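Local coordinates for tail fiber protein (PDB 5W5P), which probably recognises, and possibly depolymerises, the capsular polysaccharide of Acinetobacter baumannii as the trimeric tailspike of the phage, at residues 226-232 / 258-263; 45-50 / 92-98. All coordinates share one frame; numbering follows the deposited sequence.

Interaction 1 (226-232 / 258-263)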
# COMPACT_ATOMS: atom_id res chain seq x y z
N LEU A 226 8.57 22.06 -11.61
CA LEU A 226 7.61 21.92 -10.52
C LEU A 226 7.92 20.62 -9.77
O LEU A 226 7.71 19.53 -10.31
CB LEU A 226 6.18 21.93 -11.04
CG LEU A 226 5.75 23.26 -11.67
CD1 LEU A 226 4.27 23.28 -12.03
CD2 LEU A 226 6.09 24.41 -10.74
N TYR A 227 8.43 20.75 -8.55
CA TYR A 227 8.72 19.62 -7.68
C TYR A 227 7.75 19.61 -6.51
O TYR A 227 7.08 20.60 -6.22
CB TYR A 227 10.16 19.69 -7.14
CG TYR A 227 11.25 19.74 -8.20
CD1 TYR A 227 11.01 19.32 -9.50
CD2 TYR A 227 12.53 20.19 -7.87
CE1 TYR A 227 12.01 19.36 -10.46
CE2 TYR A 227 13.54 20.24 -8.83
CZ TYR A 227 13.27 19.82 -10.12
OH TYR A 227 14.25 19.86 -11.07
N ASN A 228 7.70 18.47 -5.83
CA ASN A 228 6.83 18.27 -4.67
C ASN A 228 5.39 18.64 -5.01
O ASN A 228 4.80 19.56 -4.44
CB ASN A 228 7.34 19.05 -3.46
CG ASN A 228 8.69 18.56 -2.96
OD1 ASN A 228 9.46 17.94 -3.69
ND2 ASN A 228 9.00 18.85 -1.70
N VAL A 229 4.82 17.90 -5.96
CA VAL A 229 3.52 18.19 -6.54
C VAL A 229 2.54 17.10 -6.15
O VAL A 229 2.81 15.91 -6.37
CB VAL A 229 3.60 18.32 -8.07
CG1 VAL A 229 2.25 18.74 -8.64
CG2 VAL A 229 4.69 19.31 -8.46
N ASN A 230 1.41 17.49 -5.58
CA ASN A 230 0.28 16.60 -5.33
C ASN A 230 -0.80 16.90 -6.37
O ASN A 230 -1.47 17.93 -6.29
CB ASN A 230 -0.25 16.78 -3.91
CG ASN A 230 0.56 16.02 -2.88
OD1 ASN A 230 1.07 14.93 -3.14
ND2 ASN A 230 0.68 16.59 -1.69
N MSE A 231 -0.95 16.01 -7.34
CA MSE A 231 -2.03 16.10 -8.31
C MSE A 231 -3.16 15.17 -7.93
O MSE A 231 -3.06 13.96 -8.13
CB MSE A 231 -1.55 15.76 -9.72
CG MSE A 231 -0.48 16.68 -10.24
SE MSE A 231 0.05 16.25 -12.06
CE MSE A 231 -1.35 17.17 -13.06
N LYS A 232 -4.25 15.72 -7.38
CA LYS A 232 -5.33 14.90 -6.85
C LYS A 232 -6.68 15.55 -7.15
O LYS A 232 -6.80 16.78 -7.17
CB LYS A 232 -5.18 14.69 -5.33
CG LYS A 232 -3.94 13.89 -4.92
CD LYS A 232 -3.51 14.19 -3.48
CE LYS A 232 -4.58 13.78 -2.48
NZ LYS A 232 -4.36 14.38 -1.12
N GLN A 258 10.59 14.99 -10.29
CA GLN A 258 11.06 14.80 -8.92
C GLN A 258 9.92 15.03 -7.95
O GLN A 258 9.34 16.12 -7.92
CB GLN A 258 12.24 15.73 -8.62
CG GLN A 258 12.59 15.83 -7.16
CD GLN A 258 13.74 16.79 -6.91
OE1 GLN A 258 13.86 17.35 -5.82
NE2 GLN A 258 14.61 16.96 -7.90
N SER A 259 9.59 14.01 -7.16
CA SER A 259 8.57 14.07 -6.12
C SER A 259 7.24 14.57 -6.69
O SER A 259 6.76 15.66 -6.39
CB SER A 259 9.03 14.95 -4.96
OG SER A 259 10.11 14.37 -4.25
N VAL A 260 6.65 13.71 -7.53
CA VAL A 260 5.34 13.96 -8.13
C VAL A 260 4.42 12.82 -7.70
O VAL A 260 4.75 11.65 -7.90
CB VAL A 260 5.42 14.06 -9.66
CG1 VAL A 260 4.02 14.12 -10.27
CG2 VAL A 260 6.24 15.27 -10.07
N THR A 261 3.29 13.18 -7.10
CA THR A 261 2.28 12.22 -6.66
C THR A 261 1.00 12.48 -7.43
O THR A 261 0.41 13.56 -7.31
CB THR A 261 2.03 12.33 -5.15
OG1 THR A 261 3.22 11.97 -4.44
CG2 THR A 261 0.88 11.41 -4.72
N ILE A 262 0.58 11.51 -8.23
CA ILE A 262 -0.63 11.60 -9.05
C ILE A 262 -1.61 10.57 -8.51
O ILE A 262 -1.44 9.36 -8.73
CB ILE A 262 -0.32 11.36 -10.53
CG1 ILE A 262 0.73 12.37 -11.01
CG2 ILE A 262 -1.58 11.43 -11.37
CD1 ILE A 262 1.12 12.21 -12.46
N GLU A 263 -2.64 11.03 -7.79
CA GLU A 263 -3.49 10.16 -7.00
C GLU A 263 -4.93 10.64 -7.04
O GLU A 263 -5.19 11.84 -6.96
CB GLU A 263 -2.99 10.09 -5.55
CG GLU A 263 -3.59 8.97 -4.72
CD GLU A 263 -3.00 8.89 -3.31
OE1 GLU A 263 -3.25 7.88 -2.62
OE2 GLU A 263 -2.30 9.84 -2.90
O HOH W 1 9.02 17.17 -11.52
O HOH W 2 12.05 16.72 -3.69
O HOH W 3 1.68 12.96 -1.53

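Interaction 2 (45-50 / 92-98)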
# COMPACT_ATOMS: atom_id res chain seq x y z
N LEU A 45 -17.16 52.19 -11.62
CA LEU A 45 -16.43 52.43 -10.38
C LEU A 45 -15.34 53.47 -10.58
O LEU A 45 -15.21 54.40 -9.77
CB LEU A 45 -15.83 51.12 -9.85
CG LEU A 45 -15.02 51.24 -8.56
CD1 LEU A 45 -15.92 51.54 -7.37
CD2 LEU A 45 -14.21 49.98 -8.32
N ARG A 46 -14.55 53.35 -11.65
CA ARG A 46 -13.48 54.31 -11.91
C ARG A 46 -14.02 55.72 -12.09
O ARG A 46 -13.31 56.70 -11.84
CB ARG A 46 -12.68 53.89 -13.14
CG ARG A 46 -11.80 52.66 -12.93
CD ARG A 46 -10.83 52.47 -14.08
NE ARG A 46 -10.02 51.27 -13.90
CZ ARG A 46 -10.27 50.11 -14.51
NH1 ARG A 46 -11.30 50.00 -15.33
NH2 ARG A 46 -9.49 49.06 -14.29
N ASN A 47 -15.27 55.86 -12.53
CA ASN A 47 -15.90 57.16 -12.67
C ASN A 47 -16.65 57.60 -11.42
O ASN A 47 -17.15 58.73 -11.37
CB ASN A 47 -16.86 57.16 -13.87
CG ASN A 47 -16.14 57.19 -15.20
OD1 ASN A 47 -16.05 58.24 -15.84
ND2 ASN A 47 -15.59 56.06 -15.60
N PHE A 48 -16.74 56.73 -10.42
CA PHE A 48 -17.46 57.03 -9.19
C PHE A 48 -16.51 57.61 -8.15
O PHE A 48 -15.36 57.18 -8.03
CB PHE A 48 -18.12 55.75 -8.65
CG PHE A 48 -18.82 55.93 -7.34
CD1 PHE A 48 -19.99 56.69 -7.26
CD2 PHE A 48 -18.34 55.33 -6.19
CE1 PHE A 48 -20.65 56.84 -6.06
CE2 PHE A 48 -19.00 55.48 -4.98
CZ PHE A 48 -20.15 56.24 -4.92
N LYS A 49 -17.00 58.60 -7.40
CA LYS A 49 -16.24 59.19 -6.31
C LYS A 49 -16.85 58.78 -4.98
O LYS A 49 -18.08 58.88 -4.82
CB LYS A 49 -16.21 60.72 -6.44
CG LYS A 49 -15.45 61.22 -7.65
CD LYS A 49 -15.77 62.67 -7.98
CE LYS A 49 -15.28 63.61 -6.90
NZ LYS A 49 -15.62 65.04 -7.18
N PRO A 50 -16.06 58.31 -4.03
CA PRO A 50 -16.63 57.83 -2.76
C PRO A 50 -17.25 58.96 -1.97
O PRO A 50 -16.80 60.11 -2.00
CB PRO A 50 -15.43 57.23 -2.03
CG PRO A 50 -14.25 57.95 -2.60
CD PRO A 50 -14.59 58.21 -4.04
N GLY A 92 -9.63 55.17 -9.57
CA GLY A 92 -10.62 56.03 -10.19
C GLY A 92 -10.02 57.30 -10.78
O GLY A 92 -8.87 57.66 -10.53
N ILE A 93 -10.84 57.99 -11.58
CA ILE A 93 -10.40 59.23 -12.21
C ILE A 93 -10.05 60.28 -11.16
O ILE A 93 -9.13 61.09 -11.35
CB ILE A 93 -11.48 59.74 -13.19
CG1 ILE A 93 -11.58 58.78 -14.39
CG2 ILE A 93 -11.16 61.14 -13.68
CD1 ILE A 93 -12.97 58.71 -14.99
N ASP A 94 -10.75 60.26 -10.02
CA ASP A 94 -10.43 61.14 -8.90
C ASP A 94 -9.16 60.72 -8.16
O ASP A 94 -8.75 61.43 -7.23
CB ASP A 94 -11.61 61.19 -7.93
CG ASP A 94 -11.92 59.83 -7.30
OD1 ASP A 94 -11.43 58.80 -7.82
OD2 ASP A 94 -12.66 59.80 -6.30
N GLY A 95 -8.55 59.59 -8.52
CA GLY A 95 -7.38 59.10 -7.84
C GLY A 95 -7.65 58.12 -6.72
O GLY A 95 -6.70 57.61 -6.12
N THR A 96 -8.92 57.84 -6.42
CA THR A 96 -9.26 56.91 -5.35
C THR A 96 -8.79 55.50 -5.70
O THR A 96 -9.09 54.98 -6.78
CB THR A 96 -10.77 56.90 -5.11
OG1 THR A 96 -11.18 58.17 -4.59
CG2 THR A 96 -11.14 55.81 -4.12
N ARG A 97 -8.04 54.89 -4.78
CA ARG A 97 -7.62 53.50 -4.93
C ARG A 97 -8.70 52.60 -4.35
O ARG A 97 -8.85 52.50 -3.13
CB ARG A 97 -6.27 53.26 -4.26
CG ARG A 97 -5.10 53.36 -5.22
CD ARG A 97 -4.68 54.81 -5.40
NE ARG A 97 -3.66 54.96 -6.43
CZ ARG A 97 -3.43 56.09 -7.09
NH1 ARG A 97 -4.15 57.17 -6.83
NH2 ARG A 97 -2.48 56.13 -8.01
N TRP A 98 -9.47 51.96 -5.23
CA TRP A 98 -10.45 50.96 -4.84
C TRP A 98 -9.77 49.59 -4.78
O TRP A 98 -9.10 49.18 -5.73
CB TRP A 98 -11.61 50.93 -5.84
CG TRP A 98 -12.44 52.20 -5.86
CD1 TRP A 98 -12.30 53.25 -6.73
CD2 TRP A 98 -13.52 52.54 -4.99
NE1 TRP A 98 -13.23 54.22 -6.44
CE2 TRP A 98 -13.99 53.81 -5.38
CE3 TRP A 98 -14.14 51.90 -3.91
CZ2 TRP A 98 -15.05 54.44 -4.73
CZ3 TRP A 98 -15.19 52.53 -3.27
CH2 TRP A 98 -15.63 53.79 -3.68

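Interaction 1 (226-232 / 258-263)
Two successive rungs of the right-handed parallel beta-helix expected of a phage tailspike meet where Val229-Lys232 runs beside Val260-Glu263, their short axes 4.9 Å apart and 10° from parallel. Val229 N binds Ser259 O, Thr261 N returns to Val229 O, Met231 N binds Thr261 O at 2.8 Å and Glu263 N binds Met231 O, a ladder in which each rung offers alternate peptides to the other. Equivalent residues stack along the helix axis. On the face turned inward, Val229 lies next to Val260, and the selenium of selenomethionine Met231 rests 4.1 Å from CG1 of Ile262; with CG beside its backbone N (chi1 -62°) and a bend at chi3, Met231 runs alongside Ile262 and packs with it on Leu242. The other face carries Asn230 and Thr261, side by side, with Asn230 OD1 3.4 Å from Thr261 CB, while Glu203 of the preceding rung takes Asn230 ND2. This face meets the second subunit: Phe288 of that subunit packs on Thr261, and its Glu264 forms a salt bridge with Lys232 NZ. Asn228 and Ser259, both with positive phi, turn the corner together. Before the corner, Gln258 lies over one face of Tyr227: its CB is 4.1 Å from the ring centroid, and its extended chain lays the amide on the ring with the planes 20° apart. Arg249 and Asp196 hold the Tyr227 hydroxyl. One water joins Leu226 O to Gln258 N, donating to the first and accepting from the second, each at 3.0 Å.

Interaction 2 (45-50 / 92-98)
Leu45 and Trp98 form the apolar centre where helix 42-46 packs on the small antiparallel sheet of the N-terminal domain. Leu45 CD1 sits over the five-membered ring of the indole in a CH-pi contact, 3.6 Å from its centroid and 15° off the normal; CG anti to the backbone N (chi1 179°) carries the branch there. Thr96 CG2 lies against the opposite face, toward the rim, so the indole is clasped between a leucine from the helix and a threonine from the loop leading into its own strand. Phe48 presents its ring edge to the far end of the indole, CD2 3.7 Å from Trp98 CZ2, the two planes inclined at 34°. Pro50 CB reaches Trp98 CH2 obliquely, and Val57 of strand 56-59 and Ala75 of the adjacent strand 71-75 add to the packing of the indole. Further out, the chain leaving the helix meets the type I turn Gly92-Gly95. Ile93 N donates to Arg46 O at 2.8 Å, within the carbonyl plane, while Arg46 itself extends to salt bridges with Asp84 and Asp86. At the outer edge Ile93 CD1 touches the amide of Asn47, whose ND2 is held by Asp43 O, and Lys49 lays CG against the carboxylate of Asp94. That carboxylate is gripped twice from above its plane: Thr96 N meets OD1 of Asp94 in an Asx turn, and Thr96 OG1 donates to OD2 of Asp94 at 2.8 Å.

In the fold
From the N terminus, interaction 2 comes first: it closes a 41-residue loop holding strands 56-59, 71-75 and 89-91, so that the end of helix 42-46 is fastened to the sheet those strands build with 97-100. The chain then passes through helix 122-132 into the parallel strands, where interaction 1 closes a shorter loop of 25 residues, essentially one coil. The two loops follow in series, neither enclosing nor crossing the other, and the centres of the two contacts lie about 44 Å apart. Interaction 2 shapes one domain within a single subunit, whereas interaction 1 joins consecutive coils of the elongated body and lies against a second subunit.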